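Local coordinates for protein 5,10-methylenetetrahydrofolate dehydrogenase (Bombyx mori, PDB 5ZF1) that probably oxidises 5,10-methylenetetrahydrofolate with NADP+ as the hydride acceptor, a step of one-carbon metabolism, at residues 146-151 with 278-283. Numbering follows the deposited sequence.
With SO4 (sulfate ion), chain F.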
ATOM      1  N   VAL B 146      -7.329 -14.099   2.506  1.00 23.79           N
ATOM      2  CA  VAL B 146      -6.664 -14.170   3.800  1.00 26.14           C
ATOM      3  C   VAL B 146      -7.434 -15.090   4.741  1.00 29.62           C
ATOM      4  O   VAL B 146      -6.842 -15.875   5.490  1.00 26.13           O
ATOM      5  CB  VAL B 146      -6.499 -12.754   4.385  1.00 28.65           C
ATOM      6  CG1 VAL B 146      -6.278 -12.804   5.895  1.00 38.37           C
ATOM      7  CG2 VAL B 146      -5.357 -12.043   3.704  1.00 35.31           C
ATOM      8  N   GLU B 147      -8.765 -15.032   4.692  1.00 31.93           N
ATOM      9  CA  GLU B 147      -9.580 -15.881   5.561  1.00 28.85           C
ATOM     10  C   GLU B 147      -9.476 -17.354   5.171  1.00 28.44           C
ATOM     11  O   GLU B 147      -9.501 -18.234   6.041  1.00 29.16           O
ATOM     12  CB  GLU B 147     -11.034 -15.402   5.528  1.00 34.28           C
ATOM     13  CG  GLU B 147     -11.911 -15.918   6.674  1.00 37.56           C
ATOM     14  CD  GLU B 147     -11.448 -15.476   8.063  1.00 45.54           C
ATOM     15  OE1 GLU B 147     -10.849 -14.385   8.208  1.00 41.41           O
ATOM     16  OE2 GLU B 147     -11.702 -16.227   9.026  1.00 50.67           O
ATOM     17  N   MET B 148      -9.365 -17.653   3.873  1.00 25.17           N
ATOM     18  CA  MET B 148      -9.180 -19.038   3.459  1.00 23.87           C
ATOM     19  C   MET B 148      -7.870 -19.591   4.010  1.00 27.10           C
ATOM     20  O   MET B 148      -7.815 -20.737   4.479  1.00 27.92           O
ATOM     21  CB  MET B 148      -9.235 -19.141   1.932  1.00 24.75           C
ATOM     22  CG  MET B 148     -10.585 -18.725   1.342  1.00 27.29           C
ATOM     23  SD  MET B 148     -10.735 -18.806  -0.455  1.00 37.41           S
ATOM     24  CE  MET B 148      -9.757 -20.251  -0.869  1.00 32.13           C
ATOM     25  N   LEU B 149      -6.811 -18.776   4.002  1.00 24.21           N
ATOM     26  CA  LEU B 149      -5.530 -19.224   4.536  1.00 22.23           C
ATOM     27  C   LEU B 149      -5.609 -19.467   6.034  1.00 25.55           C
ATOM     28  O   LEU B 149      -5.093 -20.474   6.534  1.00 28.20           O
ATOM     29  CB  LEU B 149      -4.442 -18.201   4.236  1.00 25.27           C
ATOM     30  CG  LEU B 149      -4.084 -18.057   2.754  1.00 20.98           C
ATOM     31  CD1 LEU B 149      -3.324 -16.768   2.518  1.00 20.67           C
ATOM     32  CD2 LEU B 149      -3.309 -19.274   2.284  1.00 21.19           C
ATOM     33  N   LYS B 150      -6.237 -18.544   6.768  1.00 25.85           N
ATOM     34  CA  LYS B 150      -6.326 -18.694   8.219  1.00 29.19           C
ATOM     35  C   LYS B 150      -7.219 -19.861   8.600  1.00 27.26           C
ATOM     36  O   LYS B 150      -6.896 -20.619   9.515  1.00 26.68           O
ATOM     37  CB  LYS B 150      -6.844 -17.401   8.853  1.00 30.29           C
ATOM     38  CG  LYS B 150      -5.936 -16.209   8.606  1.00 39.68           C
ATOM     39  CD  LYS B 150      -6.443 -14.946   9.282  1.00 38.87           C
ATOM     40  CE  LYS B 150      -5.875 -14.801  10.684  1.00 46.14           C
ATOM     41  NZ  LYS B 150      -6.331 -15.870  11.623  1.00 59.58           N
ATOM     42  N   ARG B 151      -8.349 -20.025   7.916  1.00 28.81           N
ATOM     43  CA  ARG B 151      -9.284 -21.064   8.337  1.00 30.83           C
ATOM     44  C   ARG B 151      -8.783 -22.459   7.997  1.00 34.59           C
ATOM     45  O   ARG B 151      -9.149 -23.424   8.672  1.00 34.73           O
ATOM     46  CB  ARG B 151     -10.655 -20.823   7.710  1.00 29.55           C
ATOM     47  CG  ARG B 151     -11.308 -19.566   8.212  1.00 34.90           C
ATOM     48  CD  ARG B 151     -12.149 -19.826   9.433  1.00 40.97           C
ATOM     49  NE  ARG B 151     -12.809 -18.604   9.879  1.00 59.64           N
ATOM     50  CZ  ARG B 151     -13.989 -18.574  10.489  1.00 50.50           C
ATOM     51  NH1 ARG B 151     -14.644 -19.705  10.715  1.00 47.66           N
ATOM     52  NH2 ARG B 151     -14.519 -17.417  10.863  1.00 48.29           N
ATOM     53  N   GLY B 278     -16.017 -16.407  -4.944  1.00 29.84           N
ATOM     54  CA  GLY B 278     -17.173 -15.543  -5.040  1.00 29.86           C
ATOM     55  C   GLY B 278     -18.023 -15.565  -3.783  1.00 33.15           C
ATOM     56  O   GLY B 278     -18.282 -14.530  -3.162  1.00 27.49           O
ATOM     57  N   PRO B 279     -18.487 -16.754  -3.389  1.00 30.74           N
ATOM     58  CA  PRO B 279     -19.220 -16.858  -2.115  1.00 27.08           C
ATOM     59  C   PRO B 279     -18.428 -16.364  -0.913  1.00 25.72           C
ATOM     60  O   PRO B 279     -19.009 -15.760  -0.001  1.00 25.70           O
ATOM     61  CB  PRO B 279     -19.532 -18.359  -2.020  1.00 34.03           C
ATOM     62  CG  PRO B 279     -19.567 -18.822  -3.436  1.00 34.82           C
ATOM     63  CD  PRO B 279     -18.577 -17.989  -4.190  1.00 30.79           C
ATOM     64  N   MET B 280     -17.112 -16.600  -0.886  1.00 24.63           N
ATOM     65  CA  MET B 280     -16.275 -16.074   0.189  1.00 23.87           C
ATOM     66  C   MET B 280     -16.221 -14.549   0.163  1.00 23.83           C
ATOM     67  O   MET B 280     -16.238 -13.900   1.216  1.00 23.42           O
ATOM     68  CB  MET B 280     -14.863 -16.651   0.073  1.00 31.36           C
ATOM     69  CG  MET B 280     -14.652 -18.011   0.715  1.00 33.73           C
ATOM     70  SD  MET B 280     -14.973 -18.049   2.479  1.00 32.01           S
ATOM     71  CE  MET B 280     -13.592 -17.060   3.092  1.00 31.99           C
ATOM     72  N   THR B 281     -16.109 -13.961  -1.027  1.00 23.96           N
ATOM     73  CA  THR B 281     -16.146 -12.505  -1.138  1.00 22.34           C
ATOM     74  C   THR B 281     -17.454 -11.944  -0.587  1.00 24.95           C
ATOM     75  O   THR B 281     -17.462 -10.962   0.161  1.00 22.28           O
ATOM     76  CB  THR B 281     -15.949 -12.097  -2.602  1.00 23.28           C
ATOM     77  OG1 THR B 281     -14.662 -12.545  -3.043  1.00 25.22           O
ATOM     78  CG2 THR B 281     -16.063 -10.588  -2.767  1.00 24.40           C
ATOM     79  N   VAL B 282     -18.576 -12.573  -0.934  1.00 23.66           N
ATOM     80  CA  VAL B 282     -19.866 -12.075  -0.469  1.00 23.35           C
ATOM     81  C   VAL B 282     -19.969 -12.181   1.050  1.00 24.58           C
ATOM     82  O   VAL B 282     -20.457 -11.258   1.716  1.00 22.90           O
ATOM     83  CB  VAL B 282     -21.006 -12.821  -1.185  1.00 24.39           C
ATOM     84  CG1 VAL B 282     -22.322 -12.541  -0.517  1.00 26.26           C
ATOM     85  CG2 VAL B 282     -21.078 -12.369  -2.641  1.00 27.82           C
ATOM     86  N   ALA B 283     -19.488 -13.295   1.621  1.00 20.92           N
ATOM     87  CA  ALA B 283     -19.471 -13.443   3.076  1.00 22.22           C
ATOM     88  C   ALA B 283     -18.613 -12.367   3.724  1.00 25.88           C
ATOM     89  O   ALA B 283     -18.967 -11.831   4.778  1.00 21.09           O
ATOM     90  CB  ALA B 283     -18.958 -14.829   3.467  1.00 25.36           C
TER
HETATM   91  S   SO4 F 402     -15.574 -18.666  -7.915  1.00 45.62           S
HETATM   92  O1  SO4 F 402     -16.347 -19.804  -7.427  1.00 44.71           O
HETATM   93  O2  SO4 F 402     -14.274 -18.646  -7.240  1.00 45.24           O
HETATM   94  O3  SO4 F 402     -15.357 -18.792  -9.351  1.00 53.55           O
HETATM   95  O4  SO4 F 402     -16.337 -17.451  -7.651  1.00 49.58           O
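Met280 reaches from helix 277-298 to helix 140-151 and lays its methyl CE against both Glu147 and Met148, 3.9 Å from Glu147 CB and 3.9 Å from Met148 CG. An unbranched, flexible thioether suits this place: bends at chi2 and chi3 fold the chain so that CE and CG both face Met148. The two methionines meet obliquely, and Met148 SD lies 4.2 Å from Met280 CG, a loose apolar contact across a backbone gap of 8.4 Å between their CA atoms. Glu147 offers only its aliphatic part here, crossing Met280 at about a right angle. The carboxylate is carried away from the methionine to Arg151, one turn on, by a chain that leaves with CG anti to the backbone N (chi1 -163°) and bends at chi2. There OE2 accepts a hydrogen bond from Arg151 NE at 2.8 Å, through its anti lone pair, in a nearly straight salt bridge (166°) close to the guanidinium plane. Replacing Glu147 by an alanine removes CG and the carboxylate, which is likely to leave Arg151 NE without this mate and thin the cover over the Met280 methyl to CB alone. Arg151 also pairs through NH2 with Glu17 of helix 7-26, whose Leu10 and Ile14 pack on Met280. At the start of helix 277-298, Gly278 N donates to sulfate O4 (2.9 Å), and the amides of Gly276 and Val277 join in holding this probable crystallisation anion, as helix N-termini often do. Through Met148 on Ile238, helix 140-151 packs on the parallel sheet of the Rossmann-type NAD(P)-binding domain; Met280 ties the start of helix 277-298 to it, with helix 7-26 touching both.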